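Local coordinates for STING-associated CdnE c-di-GMP synthase (Flavobacteriaceae, PDB 6WT8), which probably makes the cyclic dinucleotide c-di-GMP from GTP, as a CD-NTase of a bacterial anti-phage (CBASS) system that signals through STING, at residues D246-R251 with I288-Y293. Sequence-based numbering, arbitrary orientation.
Sequences DIISNR and IDVKKY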
loop_
_atom_site.group_PDB
_atom_site.type_symbol
_atom_site.label_atom_id
_atom_site.label_comp_id
_atom_site.label_asym_id
_atom_site.label_seq_id
_atom_site.Cartn_x
_atom_site.Cartn_y
_atom_site.Cartn_z
ATOM N N ASP A 246 -10.253 -1.697 6.549
ATOM C CA ASP A 246 -9.921 -2.799 7.442
ATOM C C ASP A 246 -10.756 -2.694 8.713
ATOM O O ASP A 246 -11.278 -3.704 9.204
ATOM C CB ASP A 246 -8.427 -2.793 7.779
ATOM C CG ASP A 246 -8.042 -4.028 8.612
ATOM O OD1 ASP A 246 -8.104 -5.151 8.077
ATOM O OD2 ASP A 246 -7.753 -3.920 9.809
ATOM N N ILE A 247 -10.940 -1.457 9.206
ATOM C CA ILE A 247 -11.778 -1.288 10.406
ATOM C C ILE A 247 -13.225 -1.689 10.108
ATOM O O ILE A 247 -13.869 -2.441 10.873
ATOM C CB ILE A 247 -11.665 0.162 10.886
ATOM C CG1 ILE A 247 -10.257 0.427 11.410
ATOM C CG2 ILE A 247 -12.776 0.541 11.922
ATOM C CD1 ILE A 247 -9.920 1.925 11.549
ATOM N N ILE A 248 -13.776 -1.181 8.994
ATOM C CA ILE A 248 -15.144 -1.539 8.620
ATOM C C ILE A 248 -15.306 -3.047 8.463
ATOM O O ILE A 248 -16.342 -3.608 8.843
ATOM C CB ILE A 248 -15.574 -0.793 7.346
ATOM C CG1 ILE A 248 -15.504 0.700 7.569
ATOM C CG2 ILE A 248 -16.966 -1.238 6.873
ATOM C CD1 ILE A 248 -15.737 1.529 6.256
ATOM N N SER A 249 -14.271 -3.741 7.927
ATOM C CA SER A 249 -14.313 -5.176 7.712
ATOM C C SER A 249 -14.158 -6.009 8.980
ATOM O O SER A 249 -14.026 -7.227 8.854
ATOM C CB SER A 249 -13.183 -5.556 6.754
ATOM O OG SER A 249 -11.930 -5.612 7.421
ATOM N N ASN A 250 -14.190 -5.405 10.173
ATOM C CA ASN A 250 -13.910 -6.130 11.433
ATOM C C ASN A 250 -12.522 -6.766 11.392
ATOM O O ASN A 250 -12.287 -7.900 11.836
ATOM C CB ASN A 250 -14.983 -7.212 11.747
ATOM C CG ASN A 250 -16.346 -6.659 11.908
ATOM O OD1 ASN A 250 -16.560 -5.493 12.223
ATOM N ND2 ASN A 250 -17.326 -7.571 11.776
ATOM N N ARG A 251 -11.564 -5.993 10.863
ATOM C CA ARG A 251 -10.134 -6.338 10.904
ATOM C C ARG A 251 -9.855 -7.630 10.154
ATOM O O ARG A 251 -9.051 -8.466 10.608
ATOM C CB ARG A 251 -9.602 -6.374 12.350
ATOM C CG ARG A 251 -9.734 -4.993 13.003
ATOM C CD ARG A 251 -9.180 -4.889 14.417
ATOM N NE ARG A 251 -9.989 -5.597 15.427
ATOM C CZ ARG A 251 -9.775 -5.522 16.740
ATOM N NH1 ARG A 251 -8.753 -4.797 17.220
ATOM N NH2 ARG A 251 -10.554 -6.186 17.555
ATOM N N ILE A 288 -13.955 -6.223 -2.570
ATOM C CA ILE A 288 -14.911 -7.209 -2.076
ATOM C C ILE A 288 -15.884 -6.524 -1.115
ATOM O O ILE A 288 -15.488 -5.716 -0.268
ATOM C CB ILE A 288 -14.165 -8.392 -1.410
ATOM C CG1 ILE A 288 -13.303 -9.119 -2.457
ATOM C CG2 ILE A 288 -15.142 -9.422 -0.809
ATOM C CD1 ILE A 288 -12.380 -10.223 -1.925
ATOM N N ASP A 289 -17.172 -6.865 -1.226
ATOM C CA ASP A 289 -18.204 -6.255 -0.391
ATOM C C ASP A 289 -17.994 -6.716 1.039
ATOM O O ASP A 289 -17.997 -7.924 1.284
ATOM C CB ASP A 289 -19.581 -6.698 -0.912
ATOM C CG ASP A 289 -20.770 -6.188 -0.058
ATOM O OD1 ASP A 289 -20.636 -5.581 1.048
ATOM O OD2 ASP A 289 -21.909 -6.430 -0.533
ATOM N N VAL A 290 -17.814 -5.770 1.989
ATOM C CA VAL A 290 -17.484 -6.190 3.351
ATOM C C VAL A 290 -18.558 -7.070 3.956
ATOM O O VAL A 290 -18.256 -7.899 4.822
ATOM C CB VAL A 290 -17.223 -5.023 4.320
ATOM C CG1 VAL A 290 -15.906 -4.351 4.004
ATOM C CG2 VAL A 290 -18.445 -4.050 4.394
ATOM N N LYS A 291 -19.828 -6.889 3.564
ATOM C CA LYS A 291 -20.868 -7.701 4.198
ATOM C C LYS A 291 -20.692 -9.183 3.893
ATOM O O LYS A 291 -21.233 -10.029 4.620
ATOM C CB LYS A 291 -22.267 -7.239 3.779
ATOM C CG LYS A 291 -22.523 -5.836 4.248
ATOM C CD LYS A 291 -24.010 -5.555 4.449
ATOM C CE LYS A 291 -24.166 -4.452 5.470
ATOM N NZ LYS A 291 -23.441 -3.236 4.997
ATOM N N LYS A 292 -19.965 -9.516 2.832
ATOM C CA LYS A 292 -19.782 -10.916 2.492
ATOM C C LYS A 292 -18.785 -11.606 3.384
ATOM O O LYS A 292 -18.829 -12.826 3.461
ATOM C CB LYS A 292 -19.335 -11.065 1.047
ATOM C CG LYS A 292 -20.432 -10.550 0.107
ATOM C CD LYS A 292 -19.978 -10.652 -1.328
ATOM C CE LYS A 292 -21.069 -10.074 -2.271
ATOM N NZ LYS A 292 -20.626 -9.917 -3.679
ATOM N N TYR A 293 -17.941 -10.856 4.107
ATOM C CA TYR A 293 -16.893 -11.526 4.844
ATOM C C TYR A 293 -16.586 -10.968 6.238
ATOM O O TYR A 293 -15.773 -11.584 6.947
ATOM C CB TYR A 293 -15.602 -11.540 4.004
ATOM C CG TYR A 293 -14.896 -10.212 3.821
ATOM C CD1 TYR A 293 -15.229 -9.353 2.768
ATOM C CD2 TYR A 293 -13.940 -9.807 4.749
ATOM C CE1 TYR A 293 -14.538 -8.136 2.610
ATOM C CE2 TYR A 293 -13.241 -8.663 4.591
ATOM C CZ TYR A 293 -13.572 -7.823 3.543
ATOM O OH TYR A 293 -12.888 -6.614 3.423
#
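Ser249 meets Tyr293 and Val290 through its methylene, not its hydroxyl. Ser249 CB lies 3.5 Å from Tyr293 OH and approaches the phenol ring obliquely, with Tyr293 CE2 next at 3.8 Å. Val290 CG1 reaches Ser249 CB at 4.1 Å and touches Ser249 CA as well, so two side chains converge on one small residue. A second apolar touch, Ile248 CG2 to Val290 CG2 at 4.0 Å, extends the patch to Ile248, which is exposed; there the two branched side chains run at about a right angle to each other.

Ser249 is held in this orientation by bonds at the helix end. Ser249 OG sits between the backbone N and the carbonyl carbon (chi1 79°) and bonds Asp246 O at 2.7 Å, tilted 27° from the carbonyl plane. Arg251 N comes to Asp246 O from the opposite face at 2.8 Å, while Asn250 N bonds Ile247 O: with Asn250 at positive phi, this is a Schellman motif closing helix 235-248. Ser249 OG is further engaged by the backbone N of Arg252 and Leu253, where helix 253-266 begins. In 288-293, the loop between helices 278-287 and 300-314, Lys291 N meets Asp289 OD1 from above the carboxylate plane (2.9 Å) in an Asx turn spanning Val290. Tyr293 also packs on Leu253 and Met256 of helix 253-266 and on Leu301 of helix 300-314. Asn250 ND2 bonds Glu294 O, a polar tie just beyond the segment.

With the serine hydroxyl committed to its own helix terminus and the following turn, the interface is left to carbon contacts and the phenol oxygen, and cohesion here is mainly van der Waals.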